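Local coordinates for protein phosphodiesterase (Salpingoeca rosetta, PDB 7D7P) that belongs to the cyclic nucleotide phosphodiesterase family of the HD superfamily, all-helical proteins built round a metal site, with zinc and magnesium ions bound here, at residues H222-N233 and V319-A330. Numbering follows the deposited sequence.
Sequences HHTKLSKMEEVN and VVKPWHQQLSQA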
loop_
_atom_site.group_PDB
_atom_site.type_symbol
_atom_site.label_atom_id
_atom_site.label_comp_id
_atom_site.label_asym_id
_atom_site.label_seq_id
_atom_site.Cartn_x
_atom_site.Cartn_y
_atom_site.Cartn_z
ATOM N N HIS A 222 -18.726 1.367 3.142
ATOM C CA HIS A 222 -17.449 1.987 3.486
ATOM C C HIS A 222 -16.960 2.909 2.371
ATOM O O HIS A 222 -16.557 4.050 2.628
ATOM C CB HIS A 222 -16.413 0.901 3.791
ATOM C CG HIS A 222 -15.010 1.413 3.910
ATOM N ND1 HIS A 222 -14.442 1.757 5.118
ATOM C CD2 HIS A 222 -14.057 1.632 2.973
ATOM C CE1 HIS A 222 -13.203 2.168 4.920
ATOM N NE2 HIS A 222 -12.945 2.105 3.625
ATOM N N HIS A 223 -17.004 2.434 1.124
ATOM C CA HIS A 223 -16.454 3.202 0.009
ATOM C C HIS A 223 -17.222 4.504 -0.210
ATOM O O HIS A 223 -16.618 5.543 -0.506
ATOM C CB HIS A 223 -16.460 2.347 -1.262
ATOM C CG HIS A 223 -15.714 2.952 -2.413
ATOM N ND1 HIS A 223 -14.337 2.948 -2.498
ATOM C CD2 HIS A 223 -16.156 3.578 -3.529
ATOM C CE1 HIS A 223 -13.965 3.545 -3.616
ATOM N NE2 HIS A 223 -15.050 3.939 -4.260
ATOM N N THR A 224 -18.551 4.474 -0.067
ATOM C CA THR A 224 -19.332 5.692 -0.276
ATOM C C THR A 224 -18.967 6.770 0.738
ATOM O O THR A 224 -18.854 7.949 0.384
ATOM C CB THR A 224 -20.831 5.389 -0.216
ATOM O OG1 THR A 224 -21.197 5.028 1.123
ATOM C CG2 THR A 224 -21.198 4.263 -1.172
ATOM N N LYS A 225 -18.778 6.391 2.005
ATOM C CA LYS A 225 -18.376 7.377 3.001
ATOM C C LYS A 225 -16.957 7.868 2.754
ATOM O O LYS A 225 -16.659 9.042 2.996
ATOM C CB LYS A 225 -18.505 6.794 4.409
ATOM C CG LYS A 225 -19.932 6.757 4.931
ATOM C CD LYS A 225 -19.979 6.356 6.398
ATOM C CE LYS A 225 -19.549 4.909 6.589
ATOM N NZ LYS A 225 -20.458 3.958 5.890
ATOM N N LEU A 226 -16.077 6.993 2.260
ATOM C CA LEU A 226 -14.707 7.406 1.974
ATOM C C LEU A 226 -14.662 8.428 0.842
ATOM O O LEU A 226 -13.896 9.397 0.903
ATOM C CB LEU A 226 -13.856 6.183 1.632
ATOM C CG LEU A 226 -12.374 6.443 1.351
ATOM C CD1 LEU A 226 -11.716 7.187 2.505
ATOM C CD2 LEU A 226 -11.647 5.140 1.059
ATOM N N SER A 227 -15.484 8.230 -0.197
ATOM C CA SER A 227 -15.526 9.171 -1.314
ATOM C C SER A 227 -16.035 10.538 -0.874
ATOM O O SER A 227 -15.509 11.571 -1.306
ATOM C CB SER A 227 -16.405 8.624 -2.441
ATOM O OG SER A 227 -15.959 7.357 -2.894
ATOM N N LYS A 228 -17.065 10.567 -0.026
ATOM C CA LYS A 228 -17.607 11.843 0.431
ATOM C C LYS A 228 -16.618 12.571 1.331
ATOM O O LYS A 228 -16.521 13.804 1.289
ATOM C CB LYS A 228 -18.938 11.620 1.151
ATOM C CG LYS A 228 -20.014 11.005 0.267
ATOM C CD LYS A 228 -21.285 10.715 1.049
ATOM C CE LYS A 228 -22.329 10.035 0.176
ATOM N NZ LYS A 228 -23.569 9.711 0.938
ATOM N N MET A 229 -15.872 11.826 2.150
ATOM C CA MET A 229 -14.826 12.436 2.962
ATOM C C MET A 229 -13.726 13.031 2.089
ATOM O O MET A 229 -13.169 14.087 2.413
ATOM C CB MET A 229 -14.246 11.403 3.929
ATOM C CG MET A 229 -15.192 11.006 5.047
ATOM S SD MET A 229 -14.911 11.940 6.564
ATOM C CE MET A 229 -13.357 11.234 7.097
ATOM N N GLU A 230 -13.401 12.366 0.977
ATOM C CA GLU A 230 -12.394 12.897 0.064
ATOM C C GLU A 230 -12.863 14.196 -0.582
ATOM O O GLU A 230 -12.080 15.142 -0.722
ATOM C CB GLU A 230 -12.054 11.864 -1.011
ATOM C CG GLU A 230 -11.226 10.697 -0.512
ATOM C CD GLU A 230 -10.710 9.829 -1.643
ATOM O OE1 GLU A 230 -11.392 9.741 -2.685
ATOM O OE2 GLU A 230 -9.620 9.236 -1.487
ATOM N N GLU A 231 -14.135 14.260 -0.983
ATOM C CA GLU A 231 -14.654 15.484 -1.586
ATOM C C GLU A 231 -14.734 16.614 -0.566
ATOM O O GLU A 231 -14.484 17.777 -0.901
ATOM C CB GLU A 231 -16.025 15.227 -2.214
ATOM C CG GLU A 231 -16.506 16.357 -3.115
ATOM C CD GLU A 231 -17.914 16.140 -3.632
ATOM O OE1 GLU A 231 -18.843 16.026 -2.805
ATOM O OE2 GLU A 231 -18.094 16.087 -4.867
ATOM N N VAL A 232 -15.081 16.291 0.683
ATOM C CA VAL A 232 -15.115 17.310 1.728
ATOM C C VAL A 232 -13.713 17.840 2.001
ATOM O O VAL A 232 -13.517 19.047 2.195
ATOM C CB VAL A 232 -15.769 16.744 3.003
ATOM C CG1 VAL A 232 -15.526 17.668 4.187
ATOM C CG2 VAL A 232 -17.262 16.537 2.785
ATOM N N ASN A 233 -12.714 16.954 2.009
ATOM C CA ASN A 233 -11.339 17.393 2.222
ATOM C C ASN A 233 -10.834 18.242 1.064
ATOM O O ASN A 233 -10.021 19.150 1.273
ATOM C CB ASN A 233 -10.427 16.185 2.434
ATOM C CG ASN A 233 -10.567 15.584 3.821
ATOM O OD1 ASN A 233 -10.843 16.290 4.789
ATOM N ND2 ASN A 233 -10.373 14.273 3.922
ATOM N N VAL A 319 -7.905 -0.569 3.156
ATOM C CA VAL A 319 -9.153 -0.171 3.804
ATOM C C VAL A 319 -8.889 0.781 4.967
ATOM O O VAL A 319 -9.425 1.894 5.002
ATOM C CB VAL A 319 -9.951 -1.398 4.280
ATOM C CG1 VAL A 319 -11.225 -0.956 4.982
ATOM C CG2 VAL A 319 -10.274 -2.314 3.109
ATOM N N VAL A 320 -8.069 0.355 5.927
ATOM C CA VAL A 320 -7.902 1.125 7.156
ATOM C C VAL A 320 -7.029 2.350 6.919
ATOM O O VAL A 320 -7.390 3.468 7.304
ATOM C CB VAL A 320 -7.333 0.235 8.277
ATOM C CG1 VAL A 320 -7.221 1.029 9.575
ATOM C CG2 VAL A 320 -8.209 -0.988 8.476
ATOM N N LYS A 321 -5.865 2.159 6.298
ATOM C CA LYS A 321 -4.952 3.286 6.090
ATOM C C LYS A 321 -5.549 4.373 5.209
ATOM O O LYS A 321 -5.470 5.556 5.595
ATOM C CB LYS A 321 -3.618 2.777 5.530
ATOM C CG LYS A 321 -2.489 3.792 5.568
ATOM C CD LYS A 321 -1.145 3.102 5.378
ATOM C CE LYS A 321 0.013 4.073 5.524
ATOM N NZ LYS A 321 1.317 3.356 5.606
ATOM N N PRO A 322 -6.139 4.086 4.042
ATOM C CA PRO A 322 -6.770 5.171 3.274
ATOM C C PRO A 322 -7.915 5.834 4.016
ATOM O O PRO A 322 -8.158 7.032 3.818
ATOM C CB PRO A 322 -7.255 4.471 1.996
ATOM C CG PRO A 322 -6.424 3.240 1.894
ATOM C CD PRO A 322 -6.197 2.806 3.309
ATOM N N TRP A 323 -8.625 5.091 4.867
ATOM C CA TRP A 323 -9.700 5.687 5.655
ATOM C C TRP A 323 -9.151 6.720 6.631
ATOM O O TRP A 323 -9.627 7.861 6.679
ATOM C CB TRP A 323 -10.471 4.595 6.399
ATOM C CG TRP A 323 -11.551 5.114 7.308
ATOM C CD1 TRP A 323 -11.453 5.345 8.651
ATOM C CD2 TRP A 323 -12.893 5.463 6.940
ATOM N NE1 TRP A 323 -12.649 5.817 9.139
ATOM C CE2 TRP A 323 -13.549 5.897 8.109
ATOM C CE3 TRP A 323 -13.602 5.448 5.734
ATOM C CZ2 TRP A 323 -14.879 6.313 8.109
ATOM C CZ3 TRP A 323 -14.923 5.864 5.736
ATOM C CH2 TRP A 323 -15.546 6.291 6.916
ATOM N N HIS A 324 -8.136 6.339 7.411
ATOM C CA HIS A 324 -7.596 7.232 8.429
ATOM C C HIS A 324 -6.772 8.365 7.834
ATOM O O HIS A 324 -6.605 9.400 8.491
ATOM C CB HIS A 324 -6.759 6.438 9.430
ATOM C CG HIS A 324 -7.573 5.763 10.488
ATOM N ND1 HIS A 324 -7.750 6.297 11.747
ATOM C CD2 HIS A 324 -8.266 4.599 10.475
ATOM C CE1 HIS A 324 -8.511 5.491 12.464
ATOM N NE2 HIS A 324 -8.839 4.452 11.715
ATOM N N GLN A 325 -6.246 8.196 6.619
ATOM C CA GLN A 325 -5.594 9.314 5.944
ATOM C C GLN A 325 -6.595 10.418 5.627
ATOM O O GLN A 325 -6.286 11.606 5.767
ATOM C CB GLN A 325 -4.899 8.829 4.671
ATOM C CG GLN A 325 -3.582 8.114 4.926
ATOM C CD GLN A 325 -2.971 7.544 3.661
ATOM O OE1 GLN A 325 -3.681 7.075 2.773
ATOM N NE2 GLN A 325 -1.646 7.577 3.575
ATOM N N GLN A 326 -7.807 10.046 5.207
ATOM C CA GLN A 326 -8.846 11.049 5.003
ATOM C C GLN A 326 -9.378 11.569 6.332
ATOM O O GLN A 326 -9.684 12.761 6.461
ATOM C CB GLN A 326 -9.980 10.470 4.158
ATOM C CG GLN A 326 -9.583 10.188 2.722
ATOM C CD GLN A 326 -9.039 11.419 2.027
ATOM O OE1 GLN A 326 -9.652 12.486 2.061
ATOM N NE2 GLN A 326 -7.878 11.278 1.399
ATOM N N LEU A 327 -9.495 10.691 7.331
ATOM C CA LEU A 327 -9.992 11.123 8.635
ATOM C C LEU A 327 -9.020 12.088 9.303
ATOM O O LEU A 327 -9.440 13.096 9.884
ATOM C CB LEU A 327 -10.249 9.910 9.527
ATOM C CG LEU A 327 -10.905 10.186 10.882
ATOM C CD1 LEU A 327 -12.312 10.737 10.698
ATOM C CD2 LEU A 327 -10.927 8.927 11.740
ATOM N N SER A 328 -7.717 11.800 9.228
ATOM C CA SER A 328 -6.724 12.689 9.821
ATOM C C SER A 328 -6.621 14.021 9.089
ATOM O O SER A 328 -6.178 15.006 9.685
ATOM C CB SER A 328 -5.351 12.011 9.848
ATOM O OG SER A 328 -5.368 10.861 10.676
ATOM N N GLN A 329 -7.011 14.074 7.814
ATOM C CA GLN A 329 -6.986 15.342 7.095
ATOM C C GLN A 329 -8.149 16.240 7.495
ATOM O O GLN A 329 -8.006 17.470 7.496
ATOM C CB GLN A 329 -7.002 15.094 5.585
ATOM C CG GLN A 329 -6.662 16.322 4.752
ATOM C CD GLN A 329 -5.188 16.683 4.808
ATOM O OE1 GLN A 329 -4.344 15.853 5.150
ATOM N NE2 GLN A 329 -4.871 17.929 4.474
ATOM N N ALA A 330 -9.296 15.651 7.841
ATOM C CA ALA A 330 -10.425 16.436 8.324
ATOM C C ALA A 330 -10.318 16.726 9.816
ATOM O O ALA A 330 -10.862 17.731 10.286
ATOM C CB ALA A 330 -11.740 15.716 8.021
HETATM O O HOH W 1 -10.466 2.478 2.288
HETATM O O HOH W 2 -9.848 19.093 5.943
#
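With chi1 at 169° in H222 and 177° in W323, both rings trail away from their own backbone nitrogens and lean into the gap between the two helices. There CE1 of H222 comes to 3.4 Å from CE3 of W323, the planes oblique, neither stacked nor edge-to-face. V319 lays CG1 over one face of the imidazole as a CH-pi contact, while a water at the ring's edge joins NE2 of H222 to the carbonyl O of V319. K225 meets the indole at its rim through CB, 3.9 Å from CH2 of W323.

Further along, Q326 bends at chi2 and drops as a knob into the hole among L226, M229, E230 and N233. L226 CD1 and E230 CG pack on its chain, and N233 holds both of its carbonyls: ND2 donates to OE1 of Q326 at 2.7 Å, nearly straight at 163°, and to the backbone O of Q326 at 3.0 Å. A330 N reaches that same O from the opposite face. Buried M229 crosses L327 obliquely, its CE 3.8 Å from CD1 of L327.

This is helix-helix packing within the all-helical phosphodiesterase fold, H222's side chain about 13 Å from the zinc ion. The axes of segments 222-233 and 319-330 run roughly the same way, 9.6 Å apart at their closest. Helix 245-260 backs the pair: NE2 of H257 is hydrogen-bonded to ND1 of H222, OG1 of T258 to NE1 of W323, and F250 meets M229. Helix 336-359 packs on helix 305-330 through H324 and S328.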